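Local atomic coordinates of PA0833-PD protein (Pseudomonas aeruginosa PAO1, PDB entry 6JFW), a protein that probably binds peptidoglycan through its OmpA C-like periplasmic domain, the part present here, helping to hold the outer membrane to the cell wall. Residues 123-126 with 127-131; 11-14 with 15-18. All coordinates share one frame; numbering follows the deposited sequence.

Contact 1: 123-126 with 127-131; sequences TADG and RAQNR
R127 sets CG beside its backbone N, anti to the carbonyl carbon (chi1 -74°), and then bends at chi3 (-64°), which folds its guanidinium back over the peptide linking T123 to A124. T123 O sits above the centre of the guanidinium plane, 3.6 Å from R127 CZ, while R127 NH2 runs out over the next residue and comes within 3.3 Å of A124 CA. The carbonyl oxygen faces the flat side of the group; NH1 donates to N121 O. The same T123 O also receives R127 N in a nearly straight bond of 2.9 Å, the first of four successive i to i+4 bonds that carry the short helix through to N130. T123 is the N-cap residue, and its OG1 accepts a weak bond from G126 N at 3.1 Å. On another side of the helix, D125 and Q129 lie side by side with carboxylate and amide nearly coplanar. A124 O is gripped twice, by A128 N at 3.0 Å and by a water at 2.6 Å that in turn accepts from R131 NH1. R131 NH2 forms a salt bridge with D74, and N130 OD1 accepts from A119 N. T123 O thus serves as both helix acceptor and the group facing the cation, and its partial negative charge probably steadies the guanidinium lying over it.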
# COMPACT_ATOMS: atom_id res chain seq x y z
N THR A 123 7.71 17.98 10.43
CA THR A 123 9.10 17.59 10.21
C THR A 123 9.24 16.92 8.86
O THR A 123 8.29 16.35 8.33
CB THR A 123 9.60 16.64 11.31
OG1 THR A 123 8.87 15.41 11.26
CG2 THR A 123 9.42 17.27 12.69
N ALA A 124 10.45 16.99 8.30
CA ALA A 124 10.69 16.45 6.97
C ALA A 124 10.51 14.94 6.93
O ALA A 124 9.88 14.40 6.02
CB ALA A 124 12.09 16.84 6.48
N ASP A 125 11.06 14.22 7.92
CA ASP A 125 10.89 12.78 7.91
C ASP A 125 9.52 12.35 8.40
O ASP A 125 9.12 11.21 8.15
CB ASP A 125 12.00 12.08 8.71
CG ASP A 125 11.99 12.44 10.18
OD1 ASP A 125 11.07 12.02 10.91
OD2 ASP A 125 12.95 13.12 10.63
N GLY A 126 8.79 13.23 9.09
CA GLY A 126 7.38 12.96 9.33
C GLY A 126 6.56 13.05 8.06
O GLY A 126 5.76 12.16 7.75
N ARG A 127 6.77 14.12 7.29
CA ARG A 127 6.09 14.27 6.00
C ARG A 127 6.41 13.10 5.08
O ARG A 127 5.53 12.60 4.37
CB ARG A 127 6.49 15.59 5.34
CG ARG A 127 5.87 16.82 5.97
CD ARG A 127 6.17 18.08 5.17
NE ARG A 127 7.59 18.40 5.13
CZ ARG A 127 8.22 19.13 6.04
NH1 ARG A 127 7.55 19.63 7.07
NH2 ARG A 127 9.52 19.37 5.92
N ALA A 128 7.66 12.64 5.08
CA ALA A 128 8.05 11.53 4.22
C ALA A 128 7.34 10.25 4.62
O ALA A 128 6.96 9.44 3.76
CB ALA A 128 9.57 11.34 4.25
N GLN A 129 7.14 10.04 5.92
CA GLN A 129 6.42 8.85 6.38
C GLN A 129 4.96 8.87 5.94
O GLN A 129 4.37 7.81 5.71
CB GLN A 129 6.50 8.73 7.90
CG GLN A 129 7.85 8.33 8.43
CD GLN A 129 7.91 8.42 9.94
OE1 GLN A 129 8.52 9.32 10.50
NE2 GLN A 129 7.26 7.48 10.60
N ASN A 130 4.37 10.06 5.84
CA ASN A 130 2.96 10.15 5.48
C ASN A 130 2.73 9.85 4.01
O ASN A 130 1.65 9.39 3.63
CB ASN A 130 2.41 11.52 5.85
CG ASN A 130 2.34 11.73 7.35
OD1 ASN A 130 2.17 10.77 8.11
ND2 ASN A 130 2.48 12.98 7.79
N ARG A 131 3.73 10.09 3.16
CA ARG A 131 3.66 9.70 1.76
C ARG A 131 3.84 8.19 1.67
O ARG A 131 4.95 7.67 1.79
CB ARG A 131 4.73 10.42 0.94
CG ARG A 131 4.49 11.91 0.80
CD ARG A 131 5.45 12.50 -0.21
NE ARG A 131 6.84 12.38 0.23
CZ ARG A 131 7.49 13.31 0.92
NH1 ARG A 131 8.75 13.11 1.28
NH2 ARG A 131 6.88 14.44 1.24
O HOH W 1 9.84 15.16 3.54

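Contact 2: 11-14 with 15-18; sequences RQME and GTGV
The chain leaves the helix through a type II beta turn from M13 to T16, with E14 and G15 at its corners and G15 at positive phi (73°), and the turn is closed by T16 N bonding to M13 O at 3.1 Å. T16 reinforces that closure with its side chain: OG1 lies between the backbone N and the carbonyl carbon (chi1 66°), from where it donates to M13 O at 2.8 Å. Both donors come to M13 O from the same face of its carbonyl plane, T16 N well above the plane and OG1 less steeply tilted. OG1 has a second task, accepting from V18 N at 3.1 Å in a fairly straight bond, so one hydroxyl joins the turn to the residues that follow. Alongside these polar bonds, the bent side chain of M13 crosses V18 at a slant, and SD rests 3.8 Å from V18 CB, with both methyl groups of V18 also near the sulfur. M13 packs further on L55, and T16 on P51, both of helix 49-61. A beta turn running directly into an ST turn, with T16 OG1 as donor in the first and acceptor in the second, makes the connection from helix 3-12 to strand 19-23.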
# COMPACT_ATOMS: atom_id res chain seq x y z
N ARG A 11 7.36 -12.79 6.58
CA ARG A 11 8.56 -13.41 6.04
C ARG A 11 8.93 -12.80 4.69
O ARG A 11 10.08 -12.40 4.47
CB ARG A 11 8.37 -14.92 5.92
CG ARG A 11 9.65 -15.67 5.65
CD ARG A 11 9.73 -16.94 6.46
NE ARG A 11 11.04 -17.59 6.31
CZ ARG A 11 11.89 -17.80 7.31
NH1 ARG A 11 11.57 -17.43 8.55
NH2 ARG A 11 13.05 -18.38 7.08
N GLN A 12 7.96 -12.71 3.77
CA GLN A 12 8.25 -12.20 2.43
C GLN A 12 8.68 -10.74 2.45
O GLN A 12 9.50 -10.33 1.62
CB GLN A 12 7.03 -12.36 1.53
CG GLN A 12 6.69 -13.79 1.14
CD GLN A 12 5.39 -13.86 0.38
OE1 GLN A 12 4.38 -13.29 0.81
NE2 GLN A 12 5.40 -14.54 -0.76
N MET A 13 8.13 -9.94 3.35
CA MET A 13 8.42 -8.51 3.37
C MET A 13 9.66 -8.16 4.18
O MET A 13 10.00 -6.98 4.28
CB MET A 13 7.22 -7.72 3.89
CG MET A 13 6.00 -7.73 2.96
SD MET A 13 6.35 -7.12 1.30
CE MET A 13 6.23 -8.63 0.34
N GLU A 14 10.32 -9.16 4.77
CA GLU A 14 11.56 -8.93 5.50
C GLU A 14 12.55 -8.15 4.64
O GLU A 14 12.82 -8.52 3.49
CB GLU A 14 12.16 -10.27 5.93
CG GLU A 14 13.45 -10.17 6.75
CD GLU A 14 13.75 -11.45 7.51
OE1 GLU A 14 14.37 -11.37 8.59
OE2 GLU A 14 13.34 -12.52 7.02
N GLY A 15 13.07 -7.06 5.19
CA GLY A 15 14.11 -6.28 4.54
C GLY A 15 13.68 -5.46 3.35
O GLY A 15 14.54 -4.85 2.71
N THR A 16 12.39 -5.42 3.01
CA THR A 16 11.92 -4.62 1.89
C THR A 16 11.58 -3.19 2.28
O THR A 16 11.47 -2.33 1.40
CB THR A 16 10.66 -5.24 1.26
OG1 THR A 16 9.58 -5.19 2.20
CG2 THR A 16 10.92 -6.69 0.86
N GLY A 17 11.42 -2.91 3.57
CA GLY A 17 10.89 -1.64 4.01
C GLY A 17 9.39 -1.58 4.11
O GLY A 17 8.85 -0.56 4.56
N VAL A 18 8.69 -2.63 3.69
CA VAL A 18 7.24 -2.71 3.85
C VAL A 18 6.93 -3.17 5.27
O VAL A 18 7.44 -4.19 5.73
CB VAL A 18 6.63 -3.67 2.82
CG1 VAL A 18 5.14 -3.86 3.08
CG2 VAL A 18 6.87 -3.17 1.41

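Followed from the N terminus, contact 2 comes first: within 11-18 a tight turn from M13 to T16 closes between helix 3-12 and edge strand 19-23, beside helix 49-61. Contact 1 opens much later, at 123-131, where the short helix 124-130 leads straight into strand 132-139. The two are in series, neither nesting nor crossing, with centres about 20 Å apart and nearest atoms about 10 Å apart. Each lies directly before a strand of the same mixed sheet, in which 26-32 lies between 19-23 and 132-139. Two local sets of bonds thus lie at two separate approaches to one sheet, one at its edge strand and one at its middle strand.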